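Local coordinates for uncharacterized protein C4B3.07 (Schizosaccharomyces pombe, PDB 3QTM) that is required for correct translation termination, directly inhibits Ofd1 and acts as a positive regulator of Sre1N stability in hypoxic gene expression, at residues W271-N274 / S275-T278; S63-P66 / K67-A71; V133-L136 / V137-D141; E82-E85 / I86-R90. All coordinates share one frame; numbering follows the deposited sequence.

Interaction 1. Residues W271-N274 / S275-T278; sequences WLNN and SVDT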
# COMPACT_ATOMS: atom_id res chain seq x y z
N TRP A 271 15.04 -13.73 -1.59
CA TRP A 271 14.31 -12.54 -1.19
C TRP A 271 15.26 -11.48 -0.62
O TRP A 271 15.09 -10.29 -0.88
CB TRP A 271 13.19 -12.89 -0.22
CG TRP A 271 12.09 -13.59 -0.92
CD1 TRP A 271 11.67 -14.88 -0.74
CD2 TRP A 271 11.28 -13.06 -1.97
NE1 TRP A 271 10.65 -15.18 -1.60
CE2 TRP A 271 10.38 -14.07 -2.37
CE3 TRP A 271 11.22 -11.81 -2.62
CZ2 TRP A 271 9.43 -13.88 -3.37
CZ3 TRP A 271 10.28 -11.62 -3.62
CH2 TRP A 271 9.40 -12.65 -3.99
N LEU A 272 16.27 -11.92 0.12
CA LEU A 272 17.26 -11.00 0.67
C LEU A 272 18.03 -10.32 -0.46
O LEU A 272 18.27 -9.11 -0.41
CB LEU A 272 18.20 -11.72 1.63
CG LEU A 272 17.54 -12.13 2.95
CD1 LEU A 272 18.47 -12.99 3.82
CD2 LEU A 272 17.07 -10.90 3.71
N ASN A 273 18.38 -11.09 -1.48
CA ASN A 273 19.07 -10.51 -2.64
C ASN A 273 18.19 -9.60 -3.51
O ASN A 273 18.68 -8.64 -4.08
CB ASN A 273 19.71 -11.61 -3.49
CG ASN A 273 21.09 -11.99 -2.98
OD1 ASN A 273 21.92 -11.11 -2.70
ND2 ASN A 273 21.33 -13.28 -2.82
N ASN A 274 16.90 -9.92 -3.61
CA ASN A 274 15.93 -9.00 -4.21
C ASN A 274 15.91 -7.68 -3.43
O ASN A 274 15.83 -6.59 -4.01
CB ASN A 274 14.53 -9.62 -4.20
CG ASN A 274 14.36 -10.70 -5.25
OD1 ASN A 274 15.00 -10.67 -6.31
ND2 ASN A 274 13.48 -11.66 -4.97
N SER A 275 16.00 -7.80 -2.11
CA SER A 275 16.00 -6.63 -1.24
C SER A 275 17.23 -5.78 -1.54
O SER A 275 17.14 -4.56 -1.59
CB SER A 275 16.01 -7.08 0.23
OG SER A 275 14.83 -7.80 0.52
N VAL A 276 18.37 -6.44 -1.74
CA VAL A 276 19.60 -5.72 -2.08
C VAL A 276 19.43 -4.93 -3.36
O VAL A 276 19.83 -3.77 -3.45
CB VAL A 276 20.81 -6.67 -2.21
CG1 VAL A 276 22.04 -5.90 -2.71
CG2 VAL A 276 21.10 -7.34 -0.88
N ASP A 277 18.82 -5.57 -4.36
CA ASP A 277 18.63 -4.93 -5.66
C ASP A 277 17.79 -3.68 -5.50
O ASP A 277 18.14 -2.61 -6.03
CB ASP A 277 17.98 -5.90 -6.64
CG ASP A 277 18.86 -7.12 -6.94
OD1 ASP A 277 20.09 -7.01 -6.78
OD2 ASP A 277 18.32 -8.18 -7.33
N THR A 278 16.70 -3.81 -4.76
CA THR A 278 15.77 -2.71 -4.55
C THR A 278 16.38 -1.61 -3.66
O THR A 278 16.18 -0.43 -3.92
CB THR A 278 14.42 -3.21 -3.99
OG1 THR A 278 13.77 -4.02 -4.98
CG2 THR A 278 13.49 -2.03 -3.60
O HOH W 1 14.56 -6.13 -6.96
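The carbonyl oxygen of Trp271 is gripped twice by Ser275: Ser275 N donates to Trp271 O over 2.9 Å, and Ser275 OG donates to the same oxygen, also over 2.9 Å. This is the familiar side-chain-to-backbone bond of a serine inside an alpha-helix, here within helix 262-285 of an all-helical, tetratricopeptide-like repeat protein. The two donors arrive from opposite faces of the carbonyl plane, the hydroxyl tilted 32° from it, and each therefore keeps its own side of the oxygen. Ser275 OG stands anti to its own carbonyl carbon, chi1 -63°, and this rotation folds the hydroxyl back along the helix onto the preceding turn. Ser275 is buried, its side chain touching Tyr243 and Thr244 of helix 229-254, and the intrahelical bond thus satisfies a polar group at a helix-helix interface. With an alanine here, the hydroxyl bond would be lost and Trp271 O would probably be left with the amide as the one remaining donor of the two described. Leu272 shares this packing through Ala247. Val276 CG2, beside its own backbone N, lies 3.4 Å from Leu272 O; the valine side chain also touches Ile298 of helix 292-305. Farther along, Asp277 N bonds Asn273 O, but the carboxylate also leans back toward that carbonyl, where Asp277 OD2 and Asn273 O, two acceptors, approach without bonding. One residue on, Thr278 N donates to Asn274 O over 3.0 Å, and a water bridges that oxygen to Thr278 OG1, donating to Asn274 O and lying 3.0 Å from Thr278 OG1.

Interaction 2. Residues S63-P66 / K67-A71; sequences STLP and KDFHA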
# COMPACT_ATOMS: atom_id res chain seq x y z
N SER A 63 -28.28 4.98 -15.31
CA SER A 63 -27.72 3.68 -15.62
C SER A 63 -26.61 3.78 -16.67
O SER A 63 -25.87 2.82 -16.88
CB SER A 63 -28.81 2.70 -16.09
OG SER A 63 -29.21 2.98 -17.42
N THR A 64 -26.47 4.93 -17.33
CA THR A 64 -25.39 5.05 -18.31
C THR A 64 -24.20 5.85 -17.80
O THR A 64 -23.24 6.06 -18.52
CB THR A 64 -25.85 5.59 -19.68
OG1 THR A 64 -26.45 6.88 -19.52
CG2 THR A 64 -26.86 4.64 -20.30
N LEU A 65 -24.25 6.30 -16.55
CA LEU A 65 -23.06 6.86 -15.93
C LEU A 65 -21.98 5.77 -15.92
O LEU A 65 -22.27 4.62 -15.63
CB LEU A 65 -23.35 7.38 -14.53
CG LEU A 65 -24.21 8.64 -14.46
CD1 LEU A 65 -24.70 8.91 -13.03
CD2 LEU A 65 -23.47 9.86 -15.04
N PRO A 66 -20.75 6.13 -16.27
CA PRO A 66 -19.69 5.13 -16.35
C PRO A 66 -19.17 4.70 -15.00
O PRO A 66 -19.35 5.39 -13.97
CB PRO A 66 -18.56 5.84 -17.09
CG PRO A 66 -18.87 7.27 -17.06
CD PRO A 66 -20.24 7.49 -16.49
N LYS A 67 -18.47 3.58 -15.02
CA LYS A 67 -17.78 3.10 -13.84
C LYS A 67 -16.91 4.19 -13.20
O LYS A 67 -16.81 4.25 -11.98
CB LYS A 67 -16.93 1.89 -14.19
CG LYS A 67 -17.72 0.66 -14.65
CD LYS A 67 -16.83 -0.59 -14.62
CE LYS A 67 -17.59 -1.84 -15.05
NZ LYS A 67 -18.00 -1.75 -16.47
N ASP A 68 -16.28 5.03 -14.03
CA ASP A 68 -15.42 6.11 -13.53
C ASP A 68 -16.16 7.12 -12.69
O ASP A 68 -15.58 7.73 -11.80
CB ASP A 68 -14.72 6.84 -14.69
CG ASP A 68 -13.56 6.06 -15.28
OD1 ASP A 68 -13.20 5.01 -14.69
OD2 ASP A 68 -13.02 6.49 -16.32
N PHE A 69 -17.45 7.33 -12.97
CA PHE A 69 -18.25 8.19 -12.11
C PHE A 69 -18.37 7.59 -10.70
O PHE A 69 -18.13 8.27 -9.70
CB PHE A 69 -19.65 8.44 -12.69
CG PHE A 69 -20.63 9.01 -11.67
CD1 PHE A 69 -20.66 10.37 -11.40
CD2 PHE A 69 -21.49 8.19 -10.96
CE1 PHE A 69 -21.54 10.89 -10.46
CE2 PHE A 69 -22.37 8.71 -10.01
CZ PHE A 69 -22.39 10.05 -9.76
N HIS A 70 -18.74 6.31 -10.62
CA HIS A 70 -18.93 5.69 -9.30
C HIS A 70 -17.59 5.55 -8.57
O HIS A 70 -17.55 5.60 -7.34
CB HIS A 70 -19.62 4.34 -9.42
CG HIS A 70 -20.93 4.39 -10.14
ND1 HIS A 70 -22.11 4.76 -9.52
CD2 HIS A 70 -21.25 4.12 -11.43
CE1 HIS A 70 -23.09 4.73 -10.40
NE2 HIS A 70 -22.60 4.34 -11.56
N ALA A 71 -16.50 5.37 -9.33
CA ALA A 71 -15.17 5.29 -8.75
C ALA A 71 -14.78 6.59 -8.07
O ALA A 71 -14.24 6.56 -6.97
CB ALA A 71 -14.15 4.92 -9.82
O HOH W 2 -24.32 4.07 -13.87
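Leu65 CG lies anti to its carbonyl carbon (chi1 -70°) and Phe69 CG anti to its backbone N (chi1 165°), and these two rotations bring the leucine methyl over the phenylalanine ring. Leu65 CD1 sits 4.0 Å from the ring centroid of Phe69, in a CH-pi contact over the face, displaced toward the rim. The pair joins the loop after helix 38-58 to the first turn of helix 67-82, with Pro66 as N-cap residue. Pro66 has no side-chain acceptor to offer the first-turn amides. Its carbonyl takes the i+3 bond from the helix: Phe69 N donates to Pro66 O over 2.9 Å, from well above the carbonyl plane and with a bent N-H...O angle of 131°. The proline ring meets the side chain of Phe69 at about a right angle, Pro66 CD being 4.0 Å from Phe69 CB. His70 follows in the same turn. Its ring lies with one face against Phe69 CD2, and a water in the ring plane, 2.9 Å from His70 NE2, donates to Leu65 O over 2.8 Å. The other ring nitrogen, ND1, is hydrogen-bonded to Arg107, while Lys67 sends NZ to the carbonyls of Ala114 and Gly116. On the apolar side Leu65 and Phe69 continue onto Ile55 and Leu56 of helix 38-58. The helix start is thus held by two kinds of chemistry, an apolar Leu65-Phe69 contact next to helix 38-58 and a water bridge that gives Leu65 O a hydrogen-bond donor.

Interaction 3. Residues V133-L136 / V137-D141; sequences VRVL and VWRHD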
# COMPACT_ATOMS: atom_id res chain seq x y z
N VAL A 133 -11.26 -3.71 6.41
CA VAL A 133 -10.49 -4.70 7.16
C VAL A 133 -9.82 -4.06 8.38
O VAL A 133 -9.88 -4.59 9.50
CB VAL A 133 -9.39 -5.33 6.27
CG1 VAL A 133 -8.34 -6.01 7.13
CG2 VAL A 133 -10.01 -6.31 5.24
N ARG A 134 -9.18 -2.92 8.16
CA ARG A 134 -8.52 -2.20 9.24
C ARG A 134 -9.49 -1.83 10.36
O ARG A 134 -9.18 -2.01 11.54
CB ARG A 134 -7.81 -0.96 8.72
CG ARG A 134 -7.13 -0.14 9.82
CD ARG A 134 -6.51 1.13 9.27
NE ARG A 134 -7.51 1.96 8.62
CZ ARG A 134 -8.36 2.76 9.26
NH1 ARG A 134 -8.32 2.84 10.58
NH2 ARG A 134 -9.24 3.48 8.58
N VAL A 135 -10.65 -1.32 10.00
CA VAL A 135 -11.62 -0.94 11.02
C VAL A 135 -12.18 -2.18 11.76
O VAL A 135 -12.40 -2.14 12.98
CB VAL A 135 -12.74 -0.04 10.47
CG1 VAL A 135 -13.88 0.04 11.45
CG2 VAL A 135 -12.20 1.37 10.17
N LEU A 136 -12.38 -3.28 11.03
CA LEU A 136 -12.86 -4.52 11.65
C LEU A 136 -11.86 -5.05 12.69
O LEU A 136 -12.26 -5.49 13.75
CB LEU A 136 -13.21 -5.59 10.60
CG LEU A 136 -14.55 -5.41 9.86
CD1 LEU A 136 -14.74 -6.42 8.71
CD2 LEU A 136 -15.74 -5.47 10.82
N VAL A 137 -10.57 -4.98 12.37
CA VAL A 137 -9.53 -5.38 13.32
C VAL A 137 -9.61 -4.53 14.59
O VAL A 137 -9.55 -5.06 15.70
CB VAL A 137 -8.12 -5.28 12.71
CG1 VAL A 137 -7.06 -5.63 13.75
CG2 VAL A 137 -7.99 -6.20 11.49
N TRP A 138 -9.77 -3.22 14.42
CA TRP A 138 -9.98 -2.34 15.57
C TRP A 138 -11.23 -2.74 16.34
O TRP A 138 -11.22 -2.76 17.57
CB TRP A 138 -10.10 -0.86 15.14
CG TRP A 138 -10.15 0.08 16.33
CD1 TRP A 138 -9.07 0.68 16.95
CD2 TRP A 138 -11.31 0.51 17.07
NE1 TRP A 138 -9.50 1.45 18.01
CE2 TRP A 138 -10.87 1.36 18.10
CE3 TRP A 138 -12.68 0.26 16.94
CZ2 TRP A 138 -11.75 1.95 19.01
CZ3 TRP A 138 -13.55 0.85 17.84
CH2 TRP A 138 -13.08 1.69 18.86
N ARG A 139 -12.32 -3.05 15.64
CA ARG A 139 -13.56 -3.40 16.33
C ARG A 139 -13.39 -4.71 17.13
O ARG A 139 -13.85 -4.82 18.27
CB ARG A 139 -14.74 -3.45 15.35
CG ARG A 139 -15.14 -2.08 14.78
CD ARG A 139 -16.30 -2.15 13.78
NE ARG A 139 -17.43 -2.90 14.32
CZ ARG A 139 -18.39 -3.47 13.59
NH1 ARG A 139 -18.37 -3.39 12.27
NH2 ARG A 139 -19.36 -4.12 14.20
N HIS A 140 -12.72 -5.68 16.53
CA HIS A 140 -12.43 -6.93 17.21
C HIS A 140 -11.72 -6.68 18.55
O HIS A 140 -12.05 -7.30 19.55
CB HIS A 140 -11.56 -7.81 16.33
CG HIS A 140 -11.18 -9.10 16.98
ND1 HIS A 140 -9.99 -9.28 17.66
CD2 HIS A 140 -11.83 -10.29 17.06
CE1 HIS A 140 -9.93 -10.52 18.12
NE2 HIS A 140 -11.04 -11.15 17.77
N ASP A 141 -10.75 -5.77 18.55
CA ASP A 141 -9.96 -5.48 19.73
C ASP A 141 -10.65 -4.57 20.73
O ASP A 141 -10.25 -4.52 21.88
CB ASP A 141 -8.61 -4.87 19.33
CG ASP A 141 -7.78 -5.80 18.45
OD1 ASP A 141 -8.01 -7.03 18.53
OD2 ASP A 141 -6.92 -5.30 17.69
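The guanidinium of Arg139 meets Leu136 obliquely: the methyl Leu136 CD2 lies 3.7 Å from Arg139 NH1, and the two side chains run side by side, pointing the same way. The imidazole of His140 has Asp141 OD1 at its edge and in its plane. His140 ND1 donates to Asp141 OD1 over 3.1 Å in a nearly straight bond of 166°, though the oxygen is met from above the carboxylate plane. Both groups belong to helix 119-142, one of the long helices of this tetratricopeptide-like fold, and His140 is also tied to Leu136 through the backbone, His140 N donating to Leu136 O over 2.8 Å. Arg139 CG stands anti to its own carbonyl carbon, chi1 -68°, which lays the aliphatic part of the chain over the preceding turn; Arg139 CD comes 4.0 Å from Val135 CG1, the side chains meeting at a slant. The bend at chi3, 51°, then turns the charged end past Leu136 to Glu98, through NH1, and Glu143, through NE. On the turn before, Val137 CG2 sits 3.2 Å from Val133 O. The apolar face continues into the neighbours, Leu136 onto Val155 and Tyr158 of helix 151-170 and Val135 onto Ile101 of helix 97-110. Arg139 therefore plays two roles, its methylenes packing against Val135 while its guanidinium is paired with acids; the salt bridges to Glu98 and Glu143 probably balance its charge and fix the direction in which the guanidinium points.

Interaction 4. Residues E82-E85 / I86-R90; sequences ELFE and IAQKR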
# COMPACT_ATOMS: atom_id res chain seq x y z
N GLU A 82 -11.10 8.74 5.84
CA GLU A 82 -9.68 8.92 6.14
C GLU A 82 -9.45 10.19 6.98
O GLU A 82 -8.60 10.23 7.86
CB GLU A 82 -8.88 9.02 4.85
CG GLU A 82 -7.38 9.28 5.06
CD GLU A 82 -6.61 9.40 3.75
OE1 GLU A 82 -7.26 9.43 2.69
OE2 GLU A 82 -5.37 9.46 3.77
N LEU A 83 -10.22 11.22 6.69
CA LEU A 83 -10.03 12.51 7.31
C LEU A 83 -11.15 12.79 8.29
O LEU A 83 -11.43 13.95 8.60
CB LEU A 83 -10.02 13.58 6.23
CG LEU A 83 -9.01 13.28 5.12
CD1 LEU A 83 -9.07 14.32 3.99
CD2 LEU A 83 -7.62 13.20 5.73
N PHE A 84 -11.79 11.72 8.76
CA PHE A 84 -13.02 11.85 9.55
C PHE A 84 -12.87 12.70 10.82
O PHE A 84 -13.83 13.32 11.27
CB PHE A 84 -13.57 10.48 9.92
CG PHE A 84 -14.99 10.53 10.42
CD1 PHE A 84 -16.04 10.82 9.55
CD2 PHE A 84 -15.28 10.32 11.76
CE1 PHE A 84 -17.34 10.87 10.00
CE2 PHE A 84 -16.59 10.38 12.22
CZ PHE A 84 -17.62 10.65 11.34
N GLU A 85 -11.67 12.72 11.38
CA GLU A 85 -11.43 13.42 12.62
C GLU A 85 -11.73 14.92 12.46
O GLU A 85 -12.25 15.56 13.36
CB GLU A 85 -9.99 13.20 13.08
CG GLU A 85 -9.58 14.04 14.27
CD GLU A 85 -8.07 13.99 14.52
OE1 GLU A 85 -7.29 14.24 13.56
OE2 GLU A 85 -7.67 13.71 15.68
N ILE A 86 -11.40 15.46 11.29
CA ILE A 86 -11.70 16.84 10.96
C ILE A 86 -13.06 16.98 10.28
O ILE A 86 -13.82 17.90 10.58
CB ILE A 86 -10.62 17.45 10.04
CG1 ILE A 86 -9.27 17.47 10.76
CG2 ILE A 86 -10.99 18.88 9.62
CD1 ILE A 86 -9.33 18.15 12.11
N ALA A 87 -13.36 16.04 9.38
CA ALA A 87 -14.56 16.11 8.55
C ALA A 87 -15.83 16.00 9.38
O ALA A 87 -16.87 16.57 9.03
CB ALA A 87 -14.54 15.02 7.46
N GLN A 88 -15.75 15.24 10.47
CA GLN A 88 -16.92 15.03 11.32
C GLN A 88 -17.45 16.35 11.87
O GLN A 88 -18.64 16.46 12.18
CB GLN A 88 -16.60 14.05 12.46
CG GLN A 88 -15.63 14.59 13.50
CD GLN A 88 -15.30 13.56 14.57
OE1 GLN A 88 -16.16 12.81 15.00
NE2 GLN A 88 -14.04 13.53 14.99
N LYS A 89 -16.59 17.35 11.99
CA LYS A 89 -17.01 18.66 12.50
C LYS A 89 -18.10 19.30 11.64
O LYS A 89 -18.82 20.17 12.11
CB LYS A 89 -15.82 19.61 12.66
CG LYS A 89 -14.71 19.06 13.54
CD LYS A 89 -13.68 20.12 13.94
CE LYS A 89 -13.04 20.77 12.73
NZ LYS A 89 -11.96 21.74 13.09
N ARG A 90 -18.21 18.87 10.38
CA ARG A 90 -19.17 19.50 9.47
C ARG A 90 -20.43 18.65 9.35
O ARG A 90 -21.32 18.93 8.54
CB ARG A 90 -18.55 19.71 8.08
CG ARG A 90 -17.04 19.49 8.02
CD ARG A 90 -16.23 20.78 7.89
NE ARG A 90 -16.10 21.21 6.50
CZ ARG A 90 -14.97 21.54 5.88
NH1 ARG A 90 -13.81 21.52 6.51
NH2 ARG A 90 -15.00 21.92 4.61
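A CH-pi contact joins Phe84 and Gln88, whose side chains cross at about a right angle. Gln88 CB lies over one face of the Phe84 ring, 3.8 Å from its centroid and 17° off the normal, offset toward the rim. Gln88 OE1 comes within 3.7 Å of Phe84 CE2, while the amide plane is turned 41° from the ring. Were an alanine to stand in place of Phe84, Gln88 CB would probably lose the face it rests on, leaving the bond to Glu85 O as the main restraint described for the glutamine side chain.

Among the polar contacts, Gln88 NE2 donates to Glu85 O over 3.2 Å, the acceptor lying in the amide plane. What places NE2 there is the first torsion of Gln88, which sets CG between the backbone N and the carbonyl carbon (chi1 69°) and folds the chain back on the turn. Backbone bonds frame it: Leu83 O accepts from both Ile86 N, at 3.1 Å, and Ala87 N, at 2.9 Å, the latter in the carbonyl plane. Gln88 N bonds Phe84 O over 2.8 Å.

Leu83 is the residue where helix 67-82 leaves helical geometry and also the N-cap of the short helix 84-87. The junction packs on its neighbours: Leu83 rests on Leu33 of helix 15-34 and Ser41 of helix 38-58, and Phe84 on Glu97 and Tyr100 of helix 97-110.

All four contacts are local, two within long helices, one at a helix start and one where a helix ends and a short one begins. They come along the chain in the order interaction 2, interaction 4, interaction 3, interaction 1. The first three fall in the N-terminal Nro1 region. Interactions 2 and 4 lie at the start of helix 67-82 and at its end, their centres about 26 Å apart; interactions 3 and 4 approach to about 6 Å between nearest atoms without touching, and both pack on helix 97-110. Interaction 1 belongs to the C-terminal region, its centre about 41 Å from that of interaction 2 on the opposite side of the chain's centre. The contacts thus sample both halves of an elongated, all-helical protein.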